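Local coordinates for probable ribosomal RNA small subunit methyltransferase (Thermus thermophilus, PDB 3DMH), which transfers a methyl group from S-adenosylmethionine to the N2 amino group of a guanosine in 16S ribosomal RNA, at residues K211-S216 against V303-F308. Sequence-based numbering, arbitrary orientation.
Sequences KVDPAS and VTNPPF. With GMP (guanosine), chain E; SAM (S-adenosylmethionine), chain D.
The side-chain amide of N305 reaches across to D213 and S216 from just beyond the end of strand 299-304. With the three residues after it, N305 forms the Asn-Pro-Pro-Phe motif of amino-methylating enzymes, placed here in the Rossmann-like methyltransferase fold. Its CG is anti to the backbone N (chi1 179°), which carries the amide between guanosine and S-adenosylmethionine. ND2 donates to D213 OD2 at 2.9 Å, a bond lying in the amide plane but meeting the oxygen from above the carboxylate plane; the two planes are turned 48° apart. A second bond, ND2 to S216 OG at 3.0 Å, is tilted from the amide plane. These two bonds set the flip of the amide and turn N305 OD1 to guanosine N2, 2.9 Å away. D213 OD2 accepts from that same amino group at 2.9 Å, while its OD1 caps helix 214-227 by taking the amide N of A215. S216 OG in turn donates to the cofactor carboxylate atom O, at 2.6 Å, tying helix start and cofactor together. An alanine in place of N305 would probably leave guanosine N2 with D213 as its one remaining partner in this pair of segments, and the D213 carboxylate without the N-H that helps orient it. P306 turns its carbonyl O to within 3.4 Å of the cofactor methyl carbon CE, and CD of P307 rests 3.9 Å from the ribose O4' of the cofactor. F308 closes the motif, one face of its ring beneath guanine with C5 above its centre, while the methyl carbon CE sits near its edge. The base so held presents its amino group to the donor: cofactor CE and guanosine N2 are 4.7 Å apart.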
loop_
_atom_site.group_PDB
_atom_site.type_symbol
_atom_site.label_atom_id
_atom_site.label_comp_id
_atom_site.label_asym_id
_atom_site.label_seq_id
_atom_site.Cartn_x
_atom_site.Cartn_y
_atom_site.Cartn_z
ATOM N N LYS A 211 12.544 -5.790 10.154
ATOM C CA LYS A 211 12.283 -6.259 11.526
ATOM C C LYS A 211 10.792 -6.343 11.797
ATOM O O LYS A 211 10.013 -5.594 11.220
ATOM C CB LYS A 211 12.928 -5.356 12.580
ATOM C CG LYS A 211 12.377 -3.939 12.627
ATOM C CD LYS A 211 13.322 -3.041 13.431
ATOM C CE LYS A 211 12.670 -1.709 13.785
ATOM N NZ LYS A 211 12.345 -0.919 12.571
ATOM N N VAL A 212 10.407 -7.243 12.698
ATOM C CA VAL A 212 9.009 -7.375 13.085
ATOM C C VAL A 212 8.590 -6.189 13.961
ATOM O O VAL A 212 9.266 -5.864 14.953
ATOM C CB VAL A 212 8.758 -8.726 13.798
ATOM C CG1 VAL A 212 7.315 -8.838 14.239
ATOM C CG2 VAL A 212 9.084 -9.885 12.860
ATOM N N ASP A 213 7.494 -5.526 13.565
ATOM C CA ASP A 213 6.904 -4.452 14.368
ATOM C C ASP A 213 6.629 -4.962 15.793
ATOM O O ASP A 213 5.945 -5.967 15.969
ATOM C CB ASP A 213 5.595 -3.974 13.699
ATOM C CG ASP A 213 4.912 -2.814 14.444
ATOM O OD1 ASP A 213 5.343 -2.416 15.541
ATOM O OD2 ASP A 213 3.910 -2.293 13.905
ATOM N N PRO A 214 7.192 -4.287 16.817
ATOM C CA PRO A 214 6.871 -4.665 18.200
ATOM C C PRO A 214 5.356 -4.735 18.469
ATOM O O PRO A 214 4.920 -5.545 19.287
ATOM C CB PRO A 214 7.533 -3.556 19.025
ATOM C CG PRO A 214 8.700 -3.097 18.144
ATOM C CD PRO A 214 8.144 -3.164 16.748
ATOM N N ALA A 215 4.555 -3.923 17.774
ATOM C CA ALA A 215 3.105 -3.963 17.957
ATOM C C ALA A 215 2.525 -5.307 17.511
ATOM O O ALA A 215 1.613 -5.854 18.154
ATOM C CB ALA A 215 2.429 -2.810 17.196
ATOM N N SER A 216 3.035 -5.814 16.389
ATOM C CA SER A 216 2.610 -7.114 15.862
ATOM C C SER A 216 2.974 -8.244 16.837
ATOM O O SER A 216 2.156 -9.137 17.099
ATOM C CB SER A 216 3.247 -7.352 14.493
ATOM O OG SER A 216 2.934 -6.304 13.589
ATOM N N VAL A 303 -7.535 -10.566 12.844
ATOM C CA VAL A 303 -6.448 -9.836 13.505
ATOM C C VAL A 303 -6.069 -8.655 12.644
ATOM O O VAL A 303 -6.170 -8.719 11.411
ATOM C CB VAL A 303 -5.181 -10.720 13.748
ATOM C CG1 VAL A 303 -5.512 -11.887 14.661
ATOM C CG2 VAL A 303 -4.592 -11.217 12.411
ATOM N N THR A 304 -5.609 -7.581 13.282
ATOM C CA THR A 304 -5.111 -6.462 12.499
ATOM C C THR A 304 -4.178 -5.569 13.292
ATOM O O THR A 304 -4.407 -5.315 14.471
ATOM C CB THR A 304 -6.268 -5.617 11.886
ATOM O OG1 THR A 304 -5.718 -4.644 10.984
ATOM C CG2 THR A 304 -7.110 -4.907 12.981
ATOM N N ASN A 305 -3.114 -5.149 12.607
ATOM C CA ASN A 305 -2.270 -4.026 13.010
ATOM C C ASN A 305 -2.542 -2.964 11.925
ATOM O O ASN A 305 -1.890 -2.984 10.872
ATOM C CB ASN A 305 -0.813 -4.493 12.992
ATOM C CG ASN A 305 0.167 -3.399 13.369
ATOM O OD1 ASN A 305 -0.225 -2.271 13.647
ATOM N ND2 ASN A 305 1.466 -3.737 13.373
ATOM N N PRO A 306 -3.552 -2.098 12.134
ATOM C CA PRO A 306 -3.977 -1.244 11.021
ATOM C C PRO A 306 -2.979 -0.161 10.629
ATOM O O PRO A 306 -2.104 0.228 11.435
ATOM C CB PRO A 306 -5.261 -0.568 11.528
ATOM C CG PRO A 306 -5.603 -1.195 12.806
ATOM C CD PRO A 306 -4.384 -1.901 13.342
ATOM N N PRO A 307 -3.148 0.393 9.424
ATOM C CA PRO A 307 -2.342 1.557 9.039
ATOM C C PRO A 307 -2.655 2.759 9.923
ATOM O O PRO A 307 -3.736 2.832 10.509
ATOM C CB PRO A 307 -2.775 1.838 7.597
ATOM C CG PRO A 307 -4.137 1.223 7.488
ATOM C CD PRO A 307 -4.170 0.049 8.416
ATOM N N PHE A 308 -1.714 3.690 10.009
ATOM C CA PHE A 308 -1.894 4.843 10.877
ATOM C C PHE A 308 -1.181 6.037 10.270
ATOM O O PHE A 308 -0.251 5.879 9.479
ATOM C CB PHE A 308 -1.386 4.543 12.291
ATOM C CG PHE A 308 0.038 4.083 12.339
ATOM C CD1 PHE A 308 1.067 4.991 12.576
ATOM C CD2 PHE A 308 0.356 2.738 12.149
ATOM C CE1 PHE A 308 2.393 4.565 12.617
ATOM C CE2 PHE A 308 1.674 2.306 12.186
ATOM C CZ PHE A 308 2.692 3.216 12.414
HETATM C "C4'" GMP E . 6.786 3.696 17.340
HETATM O "O4'" GMP E . 5.453 3.229 17.099
HETATM C "C3'" GMP E . 7.192 4.484 16.106
HETATM O "O3'" GMP E . 7.958 3.608 15.269
HETATM C "C2'" GMP E . 5.872 4.808 15.428
HETATM O "O2'" GMP E . 6.023 4.931 14.014
HETATM C "C1'" GMP E . 5.028 3.596 15.783
HETATM N N9 GMP E . 3.568 3.821 15.843
HETATM C C8 GMP E . 2.906 4.940 16.185
HETATM N N7 GMP E . 1.562 4.751 16.145
HETATM C C5 GMP E . 1.347 3.465 15.788
HETATM C C6 GMP E . 0.169 2.589 15.549
HETATM O O6 GMP E . -0.993 3.021 15.693
HETATM N N1 GMP E . 0.403 1.318 15.174
HETATM C C2 GMP E . 1.651 0.813 15.010
HETATM N N2 GMP E . 1.839 -0.473 14.628
HETATM N N3 GMP E . 2.774 1.559 15.212
HETATM C C4 GMP E . 2.675 2.857 15.595
HETATM N N SAM D . 0.134 -6.957 9.345
HETATM C CA SAM D . 1.493 -6.413 9.001
HETATM C C SAM D . 2.341 -6.380 10.254
HETATM O O SAM D . 1.739 -6.549 11.324
HETATM O OXT SAM D . 3.560 -6.157 10.168
HETATM C CB SAM D . 1.399 -4.993 8.438
HETATM C CG SAM D . 0.761 -3.952 9.361
HETATM S SD SAM D . 0.822 -2.285 8.628
HETATM C CE SAM D . 0.671 -1.234 10.101
HETATM C "C5'" SAM D . -0.810 -2.022 7.873
HETATM C "C4'" SAM D . -0.953 -2.738 6.540
HETATM O "O4'" SAM D . -2.230 -2.344 6.044
HETATM C "C3'" SAM D . 0.101 -2.367 5.487
HETATM O "O3'" SAM D . 0.761 -3.517 4.974
HETATM C "C2'" SAM D . -0.715 -1.625 4.422
HETATM O "O2'" SAM D . -0.217 -1.721 3.102
HETATM C "C1'" SAM D . -2.072 -2.291 4.640
HETATM N N9 SAM D . -3.147 -1.528 4.036
HETATM C C8 SAM D . -3.256 -0.150 3.864
HETATM N N7 SAM D . -4.446 0.131 3.279
HETATM C C5 SAM D . -5.091 -1.068 3.060
HETATM C C6 SAM D . -6.308 -1.413 2.461
HETATM N N6 SAM D . -7.112 -0.481 1.931
HETATM N N1 SAM D . -6.648 -2.745 2.415
HETATM C C2 SAM D . -5.822 -3.722 2.923
HETATM N N3 SAM D . -4.582 -3.414 3.472
HETATM C C4 SAM D . -4.260 -2.103 3.537
#